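PDB 7L5I: trimethylamine-N-oxide reductase from Haemophilus influenzae, which probably reduces S- or N-oxide substrates such as trimethylamine N-oxide at a molybdenum centre carried by two pyranopterin guanine dinucleotide cofactors. Local coordinates for residues Ala425-Gly439 / Ile442-Ile454. Numbering follows the deposited sequence.
Sequences AFPLARIADVLLHPG and IQYNGTEITYPDI
Tyr451 lays its ring over helix 431-436, where CG2 of Val434 sits above one face, 3.6 Å from the ring centroid and 9° off its normal, a CH-pi contact. The same methyl also sits over the centre of one face of the Phe426 ring, so that it lies between the two aromatics. Apolar packing continues along the segment: CG1 of Val434 lies 3.9 Å from CD of Pro452, and CD2 of Leu435 meets CG2 of Ile454 at 3.7 Å. Toward the hairpin, CD1 of Ile449 reaches CD of the Pro427 ring at 3.7 Å, while CG of Pro427 passes 3.6 Å from CD1 of Tyr444.

The polar contacts gather round Asp433. The Tyr451 hydroxyl donates to its OD2 (2.7 Å) from above the carboxylate plane, which stands nearly perpendicular to the phenol ring. CG of Asp433 lies anti to the backbone N (chi1 -154°), which lets OD1 accept a hydrogen bond from His437 ND1, on its anti side, at 2.7 Å. Lys440 pairs with OD1 as well, and Arg430 NH1 adds a salt bridge to OD2, though the hydrogen bond within it is weak, while NH2 bridges to Asp774; these positive groups probably favour the ionised carboxylate.

One backbone hydrogen bond crosses the contact, Gly439 N to Tyr451 O (3.0 Å), and one water joins Val434 O, Pro452 O and Ile454 N. The arrangement is a helix packed against the exit of a beta-hairpin, whose strands 441-444 and 447-450 are joined by a type I' turn, within the molybdopterin oxidoreductase fold.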
loop_
_atom_site.group_PDB
_atom_site.type_symbol
_atom_site.label_atom_id
_atom_site.label_comp_id
_atom_site.label_asym_id
_atom_site.label_seq_id
_atom_site.Cartn_x
_atom_site.Cartn_y
_atom_site.Cartn_z
ATOM N N ALA A 425 -19.717 -7.874 -3.772
ATOM C CA ALA A 425 -18.356 -7.375 -3.599
ATOM C C ALA A 425 -17.814 -6.788 -4.899
ATOM O O ALA A 425 -18.007 -7.337 -5.981
ATOM C CB ALA A 425 -17.424 -8.494 -3.132
ATOM N N PHE A 426 -17.103 -5.684 -4.778
ATOM C CA PHE A 426 -16.639 -4.916 -5.924
ATOM C C PHE A 426 -15.166 -4.573 -5.772
ATOM O O PHE A 426 -14.644 -4.539 -4.657
ATOM C CB PHE A 426 -17.456 -3.626 -6.031
ATOM C CG PHE A 426 -17.538 -2.861 -4.733
ATOM C CD1 PHE A 426 -16.572 -1.930 -4.402
ATOM C CD2 PHE A 426 -18.583 -3.084 -3.841
ATOM C CE1 PHE A 426 -16.650 -1.207 -3.234
ATOM C CE2 PHE A 426 -18.662 -2.376 -2.659
ATOM C CZ PHE A 426 -17.697 -1.457 -2.343
ATOM N N PRO A 427 -14.470 -4.296 -6.880
ATOM C CA PRO A 427 -13.081 -3.788 -6.778
ATOM C C PRO A 427 -13.063 -2.563 -5.880
ATOM O O PRO A 427 -13.811 -1.607 -6.096
ATOM C CB PRO A 427 -12.720 -3.438 -8.227
ATOM C CG PRO A 427 -13.726 -4.131 -9.075
ATOM C CD PRO A 427 -14.971 -4.272 -8.266
ATOM N N LEU A 428 -12.200 -2.574 -4.863
ATOM C CA LEU A 428 -12.475 -1.722 -3.713
ATOM C C LEU A 428 -12.345 -0.235 -4.010
ATOM O O LEU A 428 -12.982 0.579 -3.324
ATOM C CB LEU A 428 -11.567 -2.100 -2.544
ATOM C CG LEU A 428 -10.189 -1.461 -2.456
ATOM C CD1 LEU A 428 -9.591 -1.856 -1.127
ATOM C CD2 LEU A 428 -9.307 -1.905 -3.602
ATOM N N ALA A 429 -11.538 0.159 -4.991
ATOM C CA ALA A 429 -11.435 1.586 -5.282
ATOM C C ALA A 429 -12.652 2.137 -6.033
ATOM O O ALA A 429 -12.662 3.326 -6.378
ATOM C CB ALA A 429 -10.141 1.881 -6.047
ATOM N N ARG A 430 -13.682 1.325 -6.273
ATOM C CA ARG A 430 -14.982 1.823 -6.703
ATOM C C ARG A 430 -15.858 2.302 -5.529
ATOM O O ARG A 430 -17.017 2.639 -5.751
ATOM C CB ARG A 430 -15.729 0.736 -7.487
ATOM C CG ARG A 430 -15.007 0.207 -8.731
ATOM C CD ARG A 430 -14.940 1.213 -9.886
ATOM N NE ARG A 430 -13.924 2.222 -9.669
ATOM C CZ ARG A 430 -14.086 3.523 -9.891
ATOM N NH1 ARG A 430 -15.238 4.002 -10.349
ATOM N NH2 ARG A 430 -13.101 4.358 -9.633
ATOM N N ILE A 431 -15.322 2.387 -4.305
ATOM C CA ILE A 431 -16.150 2.658 -3.121
ATOM C C ILE A 431 -16.995 3.937 -3.276
ATOM O O ILE A 431 -18.189 3.953 -2.936
ATOM C CB ILE A 431 -15.248 2.715 -1.874
ATOM C CG1 ILE A 431 -16.053 3.028 -0.629
ATOM C CG2 ILE A 431 -14.153 3.760 -2.035
ATOM C CD1 ILE A 431 -17.119 2.013 -0.349
ATOM N N ALA A 432 -16.399 5.033 -3.722
ATOM C CA ALA A 432 -17.174 6.269 -3.880
ATOM C C ALA A 432 -18.295 6.085 -4.896
ATOM O O ALA A 432 -19.445 6.468 -4.662
ATOM C CB ALA A 432 -16.254 7.419 -4.290
ATOM N N ASP A 433 -17.958 5.509 -6.043
ATOM C CA ASP A 433 -18.928 5.190 -7.084
ATOM C C ASP A 433 -20.062 4.338 -6.543
ATOM O O ASP A 433 -21.229 4.564 -6.888
ATOM C CB ASP A 433 -18.160 4.473 -8.206
ATOM C CG ASP A 433 -18.780 4.614 -9.577
ATOM O OD1 ASP A 433 -19.592 5.538 -9.823
ATOM O OD2 ASP A 433 -18.382 3.789 -10.432
ATOM N N VAL A 434 -19.743 3.347 -5.700
ATOM C CA VAL A 434 -20.763 2.461 -5.139
ATOM C C VAL A 434 -21.679 3.230 -4.200
ATOM O O VAL A 434 -22.913 3.098 -4.242
ATOM C CB VAL A 434 -20.097 1.280 -4.394
ATOM C CG1 VAL A 434 -21.099 0.529 -3.536
ATOM C CG2 VAL A 434 -19.428 0.325 -5.365
ATOM N N LEU A 435 -21.094 3.998 -3.285
ATOM C CA LEU A 435 -21.925 4.694 -2.314
ATOM C C LEU A 435 -22.871 5.666 -3.001
ATOM O O LEU A 435 -24.005 5.858 -2.540
ATOM C CB LEU A 435 -21.050 5.440 -1.306
ATOM C CG LEU A 435 -20.214 4.570 -0.361
ATOM C CD1 LEU A 435 -19.431 5.497 0.586
ATOM C CD2 LEU A 435 -21.069 3.583 0.435
ATOM N N LEU A 436 -22.427 6.279 -4.103
ATOM C CA LEU A 436 -23.235 7.262 -4.804
ATOM C C LEU A 436 -24.255 6.632 -5.745
ATOM O O LEU A 436 -25.316 7.229 -5.975
ATOM C CB LEU A 436 -22.338 8.187 -5.634
ATOM C CG LEU A 436 -21.471 9.174 -4.877
ATOM C CD1 LEU A 436 -20.349 9.707 -5.702
ATOM C CD2 LEU A 436 -22.358 10.320 -4.357
ATOM N N HIS A 437 -23.950 5.467 -6.328
ATOM C CA HIS A 437 -24.670 4.958 -7.503
ATOM C C HIS A 437 -25.085 3.502 -7.365
ATOM O O HIS A 437 -24.628 2.626 -8.112
ATOM C CB HIS A 437 -23.800 5.136 -8.749
ATOM C CG HIS A 437 -23.251 6.522 -8.895
ATOM N ND1 HIS A 437 -21.916 6.778 -9.123
ATOM C CD2 HIS A 437 -23.854 7.733 -8.801
ATOM C CE1 HIS A 437 -21.725 8.082 -9.195
ATOM N NE2 HIS A 437 -22.888 8.685 -9.010
ATOM N N PRO A 438 -25.989 3.204 -6.447
ATOM C CA PRO A 438 -26.455 1.818 -6.334
ATOM C C PRO A 438 -27.085 1.330 -7.634
ATOM O O PRO A 438 -27.772 2.077 -8.329
ATOM C CB PRO A 438 -27.487 1.868 -5.198
ATOM C CG PRO A 438 -27.764 3.274 -4.957
ATOM C CD PRO A 438 -26.584 4.076 -5.425
ATOM N N GLY A 439 -26.832 0.063 -7.957
ATOM C CA GLY A 439 -27.368 -0.562 -9.153
ATOM C C GLY A 439 -26.526 -0.400 -10.403
ATOM O O GLY A 439 -26.768 -1.104 -11.396
ATOM N N ILE A 442 -20.593 -2.467 -13.817
ATOM C CA ILE A 442 -19.285 -2.285 -14.421
ATOM C C ILE A 442 -18.749 -3.642 -14.868
ATOM O O ILE A 442 -19.186 -4.702 -14.411
ATOM C CB ILE A 442 -18.269 -1.617 -13.466
ATOM C CG1 ILE A 442 -17.983 -2.526 -12.260
ATOM C CG2 ILE A 442 -18.773 -0.276 -13.007
ATOM C CD1 ILE A 442 -16.857 -2.008 -11.385
ATOM N N GLN A 443 -17.775 -3.587 -15.772
ATOM C CA GLN A 443 -17.057 -4.777 -16.210
ATOM C C GLN A 443 -15.829 -4.964 -15.332
ATOM O O GLN A 443 -15.200 -3.985 -14.924
ATOM C CB GLN A 443 -16.645 -4.633 -17.679
ATOM C CG GLN A 443 -17.743 -5.054 -18.668
ATOM C CD GLN A 443 -17.983 -6.558 -18.637
ATOM O OE1 GLN A 443 -17.037 -7.375 -18.715
ATOM N NE2 GLN A 443 -19.242 -6.939 -18.488
ATOM N N TYR A 444 -15.495 -6.229 -15.047
ATOM C CA TYR A 444 -14.353 -6.548 -14.181
ATOM C C TYR A 444 -13.865 -7.947 -14.530
ATOM O O TYR A 444 -14.578 -8.935 -14.298
ATOM C CB TYR A 444 -14.736 -6.454 -12.695
ATOM C CG TYR A 444 -13.692 -7.066 -11.767
ATOM C CD1 TYR A 444 -12.484 -6.428 -11.525
ATOM C CD2 TYR A 444 -13.923 -8.282 -11.155
ATOM C CE1 TYR A 444 -11.533 -6.995 -10.688
ATOM C CE2 TYR A 444 -12.986 -8.864 -10.322
ATOM C CZ TYR A 444 -11.791 -8.210 -10.079
ATOM O OH TYR A 444 -10.858 -8.817 -9.239
ATOM N N ASN A 445 -12.652 -8.021 -15.076
ATOM C CA ASN A 445 -11.948 -9.279 -15.296
ATOM C C ASN A 445 -12.837 -10.326 -15.955
ATOM O O ASN A 445 -12.845 -11.492 -15.563
ATOM C CB ASN A 445 -11.380 -9.812 -13.985
ATOM C CG ASN A 445 -10.231 -10.803 -14.202
ATOM O OD1 ASN A 445 -9.625 -10.832 -15.260
ATOM N ND2 ASN A 445 -9.914 -11.577 -13.178
ATOM N N GLY A 446 -13.573 -9.909 -16.976
ATOM C CA GLY A 446 -14.394 -10.815 -17.743
ATOM C C GLY A 446 -15.773 -11.074 -17.188
ATOM O O GLY A 446 -16.506 -11.892 -17.763
ATOM N N THR A 447 -16.146 -10.424 -16.092
ATOM C CA THR A 447 -17.474 -10.564 -15.503
ATOM C C THR A 447 -18.131 -9.191 -15.398
ATOM O O THR A 447 -17.499 -8.155 -15.618
ATOM C CB THR A 447 -17.408 -11.212 -14.110
ATOM O OG1 THR A 447 -16.925 -10.250 -13.159
ATOM C CG2 THR A 447 -16.480 -12.426 -14.102
ATOM N N GLU A 448 -19.414 -9.175 -15.048
ATOM C CA GLU A 448 -20.121 -7.919 -14.808
ATOM C C GLU A 448 -20.507 -7.862 -13.335
ATOM O O GLU A 448 -21.011 -8.844 -12.785
ATOM C CB GLU A 448 -21.344 -7.797 -15.722
ATOM C CG GLU A 448 -22.231 -6.580 -15.467
ATOM C CD GLU A 448 -23.589 -6.709 -16.152
ATOM O OE1 GLU A 448 -23.775 -6.098 -17.222
ATOM O OE2 GLU A 448 -24.460 -7.441 -15.620
ATOM N N ILE A 449 -20.260 -6.719 -12.703
ATOM C CA ILE A 449 -20.554 -6.512 -11.287
ATOM C C ILE A 449 -21.645 -5.458 -11.157
ATOM O O ILE A 449 -21.599 -4.429 -11.832
ATOM C CB ILE A 449 -19.285 -6.078 -10.527
ATOM C CG1 ILE A 449 -18.328 -7.268 -10.466
ATOM C CG2 ILE A 449 -19.619 -5.564 -9.134
ATOM C CD1 ILE A 449 -17.082 -7.007 -9.682
ATOM N N THR A 450 -22.604 -5.708 -10.265
ATOM C CA THR A 450 -23.692 -4.773 -9.977
ATOM C C THR A 450 -23.485 -4.188 -8.584
ATOM O O THR A 450 -23.401 -4.930 -7.609
ATOM C CB THR A 450 -25.048 -5.469 -10.075
ATOM O OG1 THR A 450 -25.253 -5.917 -11.418
ATOM C CG2 THR A 450 -26.165 -4.521 -9.691
ATOM N N TYR A 451 -23.410 -2.859 -8.498
ATOM C CA TYR A 451 -23.161 -2.213 -7.222
ATOM C C TYR A 451 -24.307 -2.448 -6.240
ATOM O O TYR A 451 -25.484 -2.297 -6.597
ATOM C CB TYR A 451 -22.984 -0.715 -7.409
ATOM C CG TYR A 451 -21.727 -0.267 -8.117
ATOM C CD1 TYR A 451 -20.726 -1.162 -8.469
ATOM C CD2 TYR A 451 -21.533 1.073 -8.389
ATOM C CE1 TYR A 451 -19.560 -0.709 -9.090
ATOM C CE2 TYR A 451 -20.398 1.523 -8.999
ATOM C CZ TYR A 451 -19.408 0.629 -9.356
ATOM O OH TYR A 451 -18.276 1.127 -9.965
ATOM N N PRO A 452 -24.007 -2.729 -4.983
ATOM C CA PRO A 452 -25.058 -2.858 -3.967
ATOM C C PRO A 452 -25.541 -1.489 -3.494
ATOM O O PRO A 452 -25.003 -0.449 -3.857
ATOM C CB PRO A 452 -24.344 -3.623 -2.847
ATOM C CG PRO A 452 -22.933 -3.160 -2.950
ATOM C CD PRO A 452 -22.653 -2.889 -4.413
ATOM N N ASP A 453 -26.574 -1.510 -2.636
ATOM C CA ASP A 453 -27.222 -0.300 -2.129
ATOM C C ASP A 453 -26.894 -0.147 -0.642
ATOM O O ASP A 453 -27.532 -0.770 0.206
ATOM C CB ASP A 453 -28.733 -0.390 -2.368
ATOM C CG ASP A 453 -29.474 0.885 -2.018
ATOM O OD1 ASP A 453 -28.833 1.903 -1.672
ATOM O OD2 ASP A 453 -30.724 0.863 -2.084
ATOM N N ILE A 454 -25.910 0.706 -0.325
ATOM C CA ILE A 454 -25.277 0.719 0.995
ATOM C C ILE A 454 -25.944 1.782 1.849
ATOM O O ILE A 454 -25.997 2.954 1.461
ATOM C CB ILE A 454 -23.752 0.980 0.898
ATOM C CG1 ILE A 454 -23.036 -0.110 0.097
ATOM C CG2 ILE A 454 -23.155 1.144 2.307
ATOM C CD1 ILE A 454 -23.213 -1.516 0.618
HETATM O O HOH W 1 -24.697 2.092 -2.641
HETATM O O HOH W 2 -24.477 4.902 0.250
#